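Local atomic coordinates of endosialidase (Enterobacteria phage phi92, PDB entry 4HIZ), a protein that hydrolyses the alpha-2,8 and alpha-2,9 linkages of sialic acid polymers as an endo-acting phage enzyme built as a trimer. Residues Trp26-Leu40 / Ser44-Ile56. Numbering follows the deposited sequence. Where two conformers were deposited one is given.
Sequences WIIDGRNLTFKVTTL and SKFKNAAFVYERI
I28 with F46 and F35 with F51 are parallel bridges in two runs of backbone hydrogen bonds, one on each side of a corner. In the first, K47 N bonds to I28 O and K47 O takes G30 N. In the second, A50 O takes F35 N at 2.8 Å, F35 O takes V52 N, and V52 O takes V37 N. At the corner, N48 O accepts N32 N at 2.7 Å through a bent bond, 132° at the hydrogen.

D29 OD1 has two donors, on opposite faces of the carboxylate. R31 N gives it the bond of an Asx turn; N48 ND2 reaches D29 OD1 at 3.1 Å.

The extended K47 chain lies over one face of the W26 indole, with K47 CE 3.6 Å from the centroid of the six-membered ring, a CH-pi contact. W26 chi1 of 63°, with CG between the backbone N and carbonyl carbon, brings the ring there.

F35 and F51 run side by side, with F35 CD2 3.6 Å from F51 CE1. The planes are 19° apart, but the rings barely overlap.

K45 NZ forms a salt bridge with D70 of the second subunit. Parallel pairs either side of a corner resemble coils of a parallel beta-helix, consistent with the pectate-lyase-like clan of this N-terminal extension. Strand 33-36 is outermost in its sheet within the chain; strand 49-53 lies between it and antiparallel strand 61-64.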
ATOM      1  N   TRP A  26     -26.438  -2.830  21.735  1.00 39.13           N
ATOM      2  CA  TRP A  26     -26.726  -2.777  23.163  1.00 36.89           C
ATOM      3  C   TRP A  26     -28.217  -2.981  23.469  1.00 33.90           C
ATOM      4  O   TRP A  26     -29.092  -2.645  22.666  1.00 35.90           O
ATOM      5  CB  TRP A  26     -26.230  -1.456  23.765  1.00 37.71           C
ATOM      6  CG  TRP A  26     -26.928  -0.238  23.199  1.00 39.50           C
ATOM      7  CD1 TRP A  26     -26.575   0.472  22.077  1.00 41.42           C
ATOM      8  CD2 TRP A  26     -28.094   0.411  23.735  1.00 40.56           C
ATOM      9  NE1 TRP A  26     -27.451   1.519  21.886  1.00 42.16           N
ATOM     10  CE2 TRP A  26     -28.391   1.502  22.886  1.00 44.26           C
ATOM     11  CE3 TRP A  26     -28.911   0.176  24.845  1.00 40.10           C
ATOM     12  CZ2 TRP A  26     -29.477   2.355  23.120  1.00 49.19           C
ATOM     13  CZ3 TRP A  26     -29.987   1.021  25.074  1.00 44.18           C
ATOM     14  CH2 TRP A  26     -30.258   2.097  24.218  1.00 48.77           C
ATOM     15  N   ILE A  27     -28.490  -3.536  24.641  1.00 31.62           N
ATOM     16  CA  ILE A  27     -29.855  -3.690  25.124  1.00 33.13           C
ATOM     17  C   ILE A  27     -30.049  -2.843  26.370  1.00 31.92           C
ATOM     18  O   ILE A  27     -31.106  -2.239  26.570  1.00 36.55           O
ATOM     19  CB  ILE A  27     -30.167  -5.172  25.451  1.00 36.43           C
ATOM     20  CG1 ILE A  27     -30.183  -5.990  24.159  1.00 42.21           C
ATOM     21  CG2 ILE A  27     -31.498  -5.312  26.201  1.00 34.82           C
ATOM     22  CD1 ILE A  27     -30.581  -7.455  24.357  1.00 48.23           C
ATOM     23  N   ILE A  28     -29.013  -2.753  27.196  1.00 26.35           N
ATOM     24  CA  ILE A  28     -29.160  -2.049  28.447  1.00 26.33           C
ATOM     25  C   ILE A  28     -28.293  -0.828  28.403  1.00 27.47           C
ATOM     26  O   ILE A  28     -27.112  -0.924  28.067  1.00 29.99           O
ATOM     27  CB  ILE A  28     -28.683  -2.914  29.643  1.00 33.51           C
ATOM     28  CG1 ILE A  28     -29.522  -4.187  29.738  1.00 42.48           C
ATOM     29  CG2 ILE A  28     -28.733  -2.109  30.955  1.00 34.47           C
ATOM     30  CD1 ILE A  28     -30.973  -3.923  29.604  1.00 49.11           C
ATOM     31  N   ASP A  29     -28.886   0.319  28.739  1.00 26.07           N
ATOM     32  CA  ASP A  29     -28.129   1.536  28.910  1.00 25.62           C
ATOM     33  C   ASP A  29     -27.794   1.621  30.403  1.00 25.87           C
ATOM     34  O   ASP A  29     -28.672   1.828  31.258  1.00 26.29           O
ATOM     35  CB  ASP A  29     -28.963   2.729  28.461  1.00 27.42           C
ATOM     36  CG  ASP A  29     -28.248   4.058  28.675  1.00 31.19           C
ATOM     37  OD1 ASP A  29     -27.066   4.058  29.073  1.00 30.17           O
ATOM     38  OD2 ASP A  29     -28.871   5.103  28.427  1.00 35.06           O
ATOM     39  N   GLY A  30     -26.521   1.428  30.714  1.00 26.07           N
ATOM     40  CA  GLY A  30     -26.089   1.472  32.094  1.00 26.28           C
ATOM     41  C   GLY A  30     -26.061   2.870  32.693  1.00 27.87           C
ATOM     42  O   GLY A  30     -25.803   3.014  33.886  1.00 29.82           O
ATOM     43  N   ARG A  31     -26.304   3.900  31.883  1.00 28.03           N
ATOM     44  CA  ARG A  31     -26.309   5.292  32.385  1.00 28.64           C
ATOM     45  C   ARG A  31     -25.049   5.675  33.205  1.00 28.52           C
ATOM     46  O   ARG A  31     -25.115   6.448  34.162  1.00 31.07           O
ATOM     47  CB  ARG A  31     -27.610   5.567  33.152  1.00 30.94           C
ATOM     48  CG  ARG A  31     -28.855   5.291  32.280  1.00 32.45           C
ATOM     49  CD  ARG A  31     -30.140   5.673  32.966  1.00 33.50           C
ATOM     50  NE  ARG A  31     -30.300   7.113  33.179  1.00 33.08           N
ATOM     51  CZ  ARG A  31     -31.251   7.627  33.963  1.00 31.77           C
ATOM     52  NH1 ARG A  31     -32.097   6.797  34.614  1.00 28.76           N
ATOM     53  NH2 ARG A  31     -31.354   8.954  34.117  1.00 32.99           N
ATOM     54  N   ASN A  32     -23.911   5.118  32.794  1.00 27.01           N
ATOM     55  CA  ASN A  32     -22.624   5.339  33.441  1.00 29.46           C
ATOM     56  C   ASN A  32     -22.574   4.893  34.897  1.00 27.42           C
ATOM     57  O   ASN A  32     -21.825   5.447  35.708  1.00 29.19           O
ATOM     58  CB  ASN A  32     -22.150   6.778  33.243  1.00 37.80           C
ATOM     59  CG  ASN A  32     -21.114   6.877  32.142  1.00 45.79           C
ATOM     60  OD1 ASN A  32     -19.917   7.038  32.416  1.00 49.85           O
ATOM     61  ND2 ASN A  32     -21.555   6.720  30.890  1.00 46.30           N
ATOM     62  N   LEU A  33     -23.352   3.857  35.201  1.00 25.51           N
ATOM     63  CA  LEU A  33     -23.372   3.261  36.525  1.00 25.11           C
ATOM     64  C   LEU A  33     -22.575   1.948  36.533  1.00 22.47           C
ATOM     65  O   LEU A  33     -22.249   1.381  35.467  1.00 20.56           O
ATOM     66  CB  LEU A  33     -24.828   3.046  36.971  1.00 27.58           C
ATOM     67  CG  LEU A  33     -25.576   4.394  37.048  1.00 29.33           C
ATOM     68  CD1 LEU A  33     -27.077   4.193  37.296  1.00 29.85           C
ATOM     69  CD2 LEU A  33     -24.914   5.370  38.110  1.00 29.53           C
ATOM     70  N   THR A  34     -22.264   1.468  37.731  1.00 22.18           N
ATOM     71  CA  THR A  34     -21.382   0.316  37.901  1.00 23.32           C
ATOM     72  C   THR A  34     -22.085  -0.805  38.677  1.00 25.21           C
ATOM     73  O   THR A  34     -22.701  -0.565  39.717  1.00 28.53           O
ATOM     74  CB  THR A  34     -20.100   0.751  38.629  1.00 24.50           C
ATOM     75  OG1 THR A  34     -19.424   1.743  37.838  1.00 24.33           O
ATOM     76  CG2 THR A  34     -19.188  -0.419  38.820  1.00 25.17           C
ATOM     77  N   PHE A  35     -22.026  -2.019  38.139  1.00 24.05           N
ATOM     78  CA  PHE A  35     -22.632  -3.184  38.786  1.00 22.89           C
ATOM     79  C   PHE A  35     -21.540  -4.018  39.440  1.00 20.70           C
ATOM     80  O   PHE A  35     -20.448  -4.098  38.907  1.00 19.84           O
ATOM     81  CB  PHE A  35     -23.325  -4.059  37.737  1.00 23.64           C
ATOM     82  CG  PHE A  35     -24.402  -3.342  36.980  1.00 24.18           C
ATOM     83  CD1 PHE A  35     -25.681  -3.234  37.514  1.00 25.17           C
ATOM     84  CD2 PHE A  35     -24.137  -2.783  35.744  1.00 23.78           C
ATOM     85  CE1 PHE A  35     -26.678  -2.566  36.830  1.00 25.34           C
ATOM     86  CE2 PHE A  35     -25.138  -2.109  35.034  1.00 23.82           C
ATOM     87  CZ  PHE A  35     -26.409  -2.001  35.582  1.00 24.63           C
ATOM     88  N   LYS A  36     -21.853  -4.688  40.546  1.00 20.81           N
ATOM     89  CA  LYS A  36     -20.935  -5.652  41.139  1.00 21.24           C
ATOM     90  C   LYS A  36     -21.429  -7.029  40.744  1.00 18.71           C
ATOM     91  O   LYS A  36     -22.570  -7.385  41.011  1.00 18.28           O
ATOM     92  CB  LYS A  36     -20.910  -5.528  42.657  1.00 29.02           C
ATOM     93  CG  LYS A  36     -20.657  -4.103  43.113  1.00 41.05           C
ATOM     94  CD  LYS A  36     -19.800  -4.051  44.367  1.00 55.99           C
ATOM     95  CE  LYS A  36     -19.569  -2.605  44.807  1.00 68.91           C
ATOM     96  NZ  LYS A  36     -19.200  -1.724  43.647  1.00 76.77           N
ATOM     97  N   VAL A  37     -20.583  -7.791  40.077  1.00 18.53           N
ATOM     98  CA  VAL A  37     -21.086  -9.013  39.472  1.00 20.48           C
ATOM     99  C   VAL A  37     -20.304 -10.208  39.950  1.00 22.48           C
ATOM    100  O   VAL A  37     -19.139 -10.111  40.332  1.00 22.20           O
ATOM    101  CB  VAL A  37     -21.044  -8.973  37.933  1.00 20.59           C
ATOM    102  CG1 VAL A  37     -21.939  -7.850  37.402  1.00 21.78           C
ATOM    103  CG2 VAL A  37     -19.582  -8.838  37.426  1.00 19.86           C
ATOM    104  N   THR A  38     -20.974 -11.352  39.935  1.00 24.93           N
ATOM    105  CA  THR A  38     -20.363 -12.604  40.336  1.00 27.13           C
ATOM    106  C   THR A  38     -19.505 -13.211  39.208  1.00 25.13           C
ATOM    107  O   THR A  38     -18.543 -13.959  39.443  1.00 24.90           O
ATOM    108  CB  THR A  38     -21.489 -13.604  40.688  1.00 32.08           C
ATOM    109  OG1 THR A  38     -22.358 -13.746  39.547  1.00 35.75           O
ATOM    110  CG2 THR A  38     -22.317 -13.091  41.875  1.00 32.43           C
ATOM    111  N   THR A  39     -19.874 -12.892  37.981  1.00 22.92           N
ATOM    112  CA  THR A  39     -19.169 -13.398  36.816  1.00 23.95           C
ATOM    113  C   THR A  39     -19.417 -12.371  35.748  1.00 21.18           C
ATOM    114  O   THR A  39     -20.438 -11.662  35.819  1.00 21.39           O
ATOM    115  CB  THR A  39     -19.745 -14.754  36.381  1.00 30.75           C
ATOM    116  OG1 THR A  39     -19.057 -15.209  35.211  1.00 35.82           O
ATOM    117  CG2 THR A  39     -21.209 -14.627  36.025  1.00 31.42           C
ATOM    118  N   LEU A  40     -18.531 -12.242  34.758  1.00 19.89           N
ATOM    119  CA  LEU A  40     -18.770 -11.184  33.750  1.00 19.79           C
ATOM    120  C   LEU A  40     -19.981 -11.512  32.908  1.00 18.59           C
ATOM    121  O   LEU A  40     -20.126 -12.662  32.475  1.00 18.59           O
ATOM    122  CB  LEU A  40     -17.552 -10.926  32.840  1.00 19.89           C
ATOM    123  CG  LEU A  40     -16.351 -10.340  33.598  1.00 21.52           C
ATOM    124  CD1 LEU A  40     -15.160 -10.174  32.670  1.00 23.18           C
ATOM    125  CD2 LEU A  40     -16.705  -8.989  34.219  1.00 20.74           C
ATOM    126  N   SER A  44     -20.891  -6.991  25.588  1.00 18.32           N
ATOM    127  CA  SER A  44     -21.194  -6.344  24.316  0.51 19.55           C
ATOM    128  C   SER A  44     -22.674  -5.947  24.185  1.00 20.21           C
ATOM    129  O   SER A  44     -23.028  -5.166  23.299  1.00 22.46           O
ATOM    130  CB  SER A  44     -20.777  -7.243  23.158  0.51 20.80           C
ATOM    131  OG  SER A  44     -21.484  -8.452  23.230  0.51 21.43           O
ATOM    132  N   LYS A  45     -23.526  -6.461  25.074  1.00 20.47           N
ATOM    133  CA  LYS A  45     -24.951  -6.106  25.085  1.00 23.06           C
ATOM    134  C   LYS A  45     -25.285  -4.912  26.003  1.00 22.63           C
ATOM    135  O   LYS A  45     -26.471  -4.605  26.239  1.00 25.10           O
ATOM    136  CB  LYS A  45     -25.805  -7.308  25.490  1.00 26.38           C
ATOM    137  CG  LYS A  45     -25.684  -8.512  24.553  1.00 31.77           C
ATOM    138  CD  LYS A  45     -25.908  -8.135  23.072  1.00 39.85           C
ATOM    139  CE  LYS A  45     -27.361  -7.780  22.769  1.00 45.07           C
ATOM    140  NZ  LYS A  45     -27.637  -7.450  21.311  1.00 45.91           N
ATOM    141  N   PHE A  46     -24.262  -4.237  26.508  1.00 19.93           N
ATOM    142  CA  PHE A  46     -24.475  -3.061  27.348  1.00 19.23           C
ATOM    143  C   PHE A  46     -23.836  -1.870  26.672  1.00 18.47           C
ATOM    144  O   PHE A  46     -22.824  -2.014  25.947  1.00 17.27           O
ATOM    145  CB  PHE A  46     -23.753  -3.201  28.678  1.00 19.57           C
ATOM    146  CG  PHE A  46     -24.329  -4.240  29.599  1.00 21.10           C
ATOM    147  CD1 PHE A  46     -24.033  -5.586  29.416  1.00 21.45           C
ATOM    148  CD2 PHE A  46     -25.133  -3.860  30.683  1.00 22.56           C
ATOM    149  CE1 PHE A  46     -24.530  -6.556  30.296  1.00 22.45           C
ATOM    150  CE2 PHE A  46     -25.655  -4.821  31.576  1.00 23.30           C
ATOM    151  CZ  PHE A  46     -25.355  -6.170  31.383  1.00 22.83           C
ATOM    152  N   LYS A  47     -24.381  -0.684  26.934  1.00 18.06           N
ATOM    153  CA  LYS A  47     -23.574   0.516  26.757  1.00 18.54           C
ATOM    154  C   LYS A  47     -23.565   1.313  28.043  1.00 17.35           C
ATOM    155  O   LYS A  47     -24.425   1.135  28.912  1.00 17.79           O
ATOM    156  CB  LYS A  47     -24.097   1.400  25.611  1.00 21.80           C
ATOM    157  CG  LYS A  47     -25.408   2.120  25.907  1.00 25.99           C
ATOM    158  CD  LYS A  47     -25.669   3.239  24.889  1.00 30.46           C
ATOM    159  CE  LYS A  47     -27.035   3.885  25.130  1.00 33.26           C
ATOM    160  NZ  LYS A  47     -27.351   4.945  24.144  1.00 34.75           N
ATOM    161  N   ASN A  48     -22.556   2.161  28.171  1.00 16.93           N
ATOM    162  CA  ASN A  48     -22.442   3.060  29.321  1.00 17.52           C
ATOM    163  C   ASN A  48     -22.496   2.319  30.662  1.00 17.90           C
ATOM    164  O   ASN A  48     -23.108   2.799  31.611  1.00 18.90           O
ATOM    165  CB  ASN A  48     -23.556   4.104  29.270  1.00 19.76           C
ATOM    166  CG  ASN A  48     -23.585   4.862  27.948  1.00 23.51           C
ATOM    167  OD1 ASN A  48     -22.574   4.962  27.249  1.00 24.38           O
ATOM    168  ND2 ASN A  48     -24.740   5.403  27.607  1.00 25.08           N
ATOM    169  N   ALA A  49     -21.834   1.169  30.753  1.00 16.54           N
ATOM    170  CA  ALA A  49     -21.933   0.360  31.955  1.00 15.02           C
ATOM    171  C   ALA A  49     -20.556  -0.133  32.350  1.00 14.67           C
ATOM    172  O   ALA A  49     -19.674  -0.300  31.494  1.00 15.51           O
ATOM    173  CB  ALA A  49     -22.880  -0.848  31.696  1.00 15.51           C
ATOM    174  N   ALA A  50     -20.368  -0.393  33.637  1.00 14.73           N
ATOM    175  CA  ALA A  50     -19.138  -1.042  34.087  1.00 15.20           C
ATOM    176  C   ALA A  50     -19.444  -2.104  35.133  1.00 15.45           C
ATOM    177  O   ALA A  50     -20.462  -2.019  35.831  1.00 16.48           O
ATOM    178  CB  ALA A  50     -18.177  -0.027  34.641  1.00 17.45           C
ATOM    179  N   PHE A  51     -18.543  -3.080  35.250  1.00 15.18           N
ATOM    180  CA  PHE A  51     -18.794  -4.265  36.073  1.00 15.04           C
ATOM    181  C   PHE A  51     -17.586  -4.532  36.955  1.00 14.84           C
ATOM    182  O   PHE A  51     -16.483  -4.739  36.454  1.00 16.03           O
ATOM    183  CB  PHE A  51     -19.052  -5.481  35.164  1.00 16.08           C
ATOM    184  CG  PHE A  51     -20.110  -5.214  34.122  1.00 17.70           C
ATOM    185  CD1 PHE A  51     -21.449  -5.326  34.441  1.00 19.71           C
ATOM    186  CD2 PHE A  51     -19.759  -4.787  32.839  1.00 18.51           C
ATOM    187  CE1 PHE A  51     -22.439  -5.042  33.481  1.00 20.86           C
ATOM    188  CE2 PHE A  51     -20.738  -4.491  31.890  1.00 20.35           C
ATOM    189  CZ  PHE A  51     -22.080  -4.616  32.220  1.00 20.68           C
ATOM    190  N   VAL A  52     -17.787  -4.516  38.265  1.00 14.23           N
ATOM    191  CA  VAL A  52     -16.694  -4.851  39.194  1.00 14.66           C
ATOM    192  C   VAL A  52     -16.709  -6.348  39.443  1.00 15.40           C
ATOM    193  O   VAL A  52     -17.734  -6.922  39.854  1.00 16.45           O
ATOM    194  CB  VAL A  52     -16.842  -4.141  40.534  1.00 15.66           C
ATOM    195  CG1 VAL A  52     -15.622  -4.469  41.428  1.00 17.00           C
ATOM    196  CG2 VAL A  52     -16.979  -2.639  40.301  1.00 15.57           C
ATOM    197  N   TYR A  53     -15.575  -6.987  39.206  1.00 14.78           N
ATOM    198  CA  TYR A  53     -15.517  -8.455  39.180  1.00 15.36           C
ATOM    199  C   TYR A  53     -14.187  -8.909  39.775  1.00 15.16           C
ATOM    200  O   TYR A  53     -13.135  -8.319  39.490  1.00 15.69           O
ATOM    201  CB  TYR A  53     -15.634  -8.931  37.716  1.00 15.76           C
ATOM    202  CG  TYR A  53     -15.347 -10.408  37.512  1.00 16.38           C
ATOM    203  CD1 TYR A  53     -16.085 -11.380  38.187  1.00 18.55           C
ATOM    204  CD2 TYR A  53     -14.347 -10.829  36.625  1.00 16.48           C
ATOM    205  CE1 TYR A  53     -15.813 -12.757  37.999  1.00 20.35           C
ATOM    206  CE2 TYR A  53     -14.079 -12.181  36.411  1.00 18.57           C
ATOM    207  CZ  TYR A  53     -14.808 -13.143  37.106  1.00 21.69           C
ATOM    208  OH  TYR A  53     -14.537 -14.475  36.901  1.00 24.82           O
ATOM    209  N   GLU A  54     -14.224  -9.946  40.611  1.00 15.14           N
ATOM    210  CA  GLU A  54     -12.988 -10.518  41.169  1.00 16.84           C
ATOM    211  C   GLU A  54     -12.634 -11.849  40.492  1.00 17.33           C
ATOM    212  O   GLU A  54     -12.952 -12.936  41.004  1.00 19.53           O
ATOM    213  CB  GLU A  54     -13.122 -10.724  42.685  1.00 18.65           C
ATOM    214  CG  GLU A  54     -13.332  -9.414  43.444  1.00 20.65           C
ATOM    215  CD  GLU A  54     -13.491  -9.579  44.950  1.00 23.33           C
ATOM    216  OE1 GLU A  54     -13.162 -10.653  45.510  1.00 23.04           O
ATOM    217  OE2 GLU A  54     -13.952  -8.598  45.579  1.00 25.52           O
ATOM    218  N   ARG A  55     -11.954 -11.754  39.352  1.00 16.43           N
ATOM    219  CA  ARG A  55     -11.414 -12.940  38.682  1.00 15.65           C
ATOM    220  C   ARG A  55     -10.564 -13.740  39.669  1.00 15.89           C
ATOM    221  O   ARG A  55     -10.677 -14.982  39.788  1.00 17.01           O
ATOM    222  CB  ARG A  55     -10.541 -12.516  37.496  1.00 15.36           C
ATOM    223  CG  ARG A  55     -10.103 -13.714  36.630  1.00 17.00           C
ATOM    224  CD  ARG A  55      -9.132 -13.297  35.520  1.00 16.62           C
ATOM    225  NE  ARG A  55      -7.793 -13.057  36.050  1.00 15.46           N
ATOM    226  CZ  ARG A  55      -6.842 -13.980  36.168  1.00 14.92           C
ATOM    227  NH1 ARG A  55      -7.071 -15.244  35.766  1.00 16.00           N
ATOM    228  NH2 ARG A  55      -5.651 -13.639  36.684  1.00 15.90           N
ATOM    229  N   ILE A  56      -9.735 -12.996  40.405  1.00 16.19           N
ATOM    230  CA  ILE A  56      -8.940 -13.545  41.481  1.00 17.60           C
ATOM    231  C   ILE A  56      -9.542 -13.010  42.779  1.00 18.95           C
ATOM    232  O   ILE A  56      -9.705 -11.796  42.932  1.00 17.50           O
ATOM    233  CB  ILE A  56      -7.469 -13.101  41.367  1.00 17.88           C
ATOM    234  CG1 ILE A  56      -6.852 -13.549  40.036  1.00 17.70           C
ATOM    235  CG2 ILE A  56      -6.644 -13.655  42.544  1.00 18.03           C
ATOM    236  CD1 ILE A  56      -6.915 -15.085  39.774  1.00 18.14           C
TER
HETATM  237  O   HOH W   1     -16.785 -10.831  41.700  1.00 26.22           O
HETATM  238  O   HOH W   2     -16.794 -16.345  36.573  1.00 52.14           O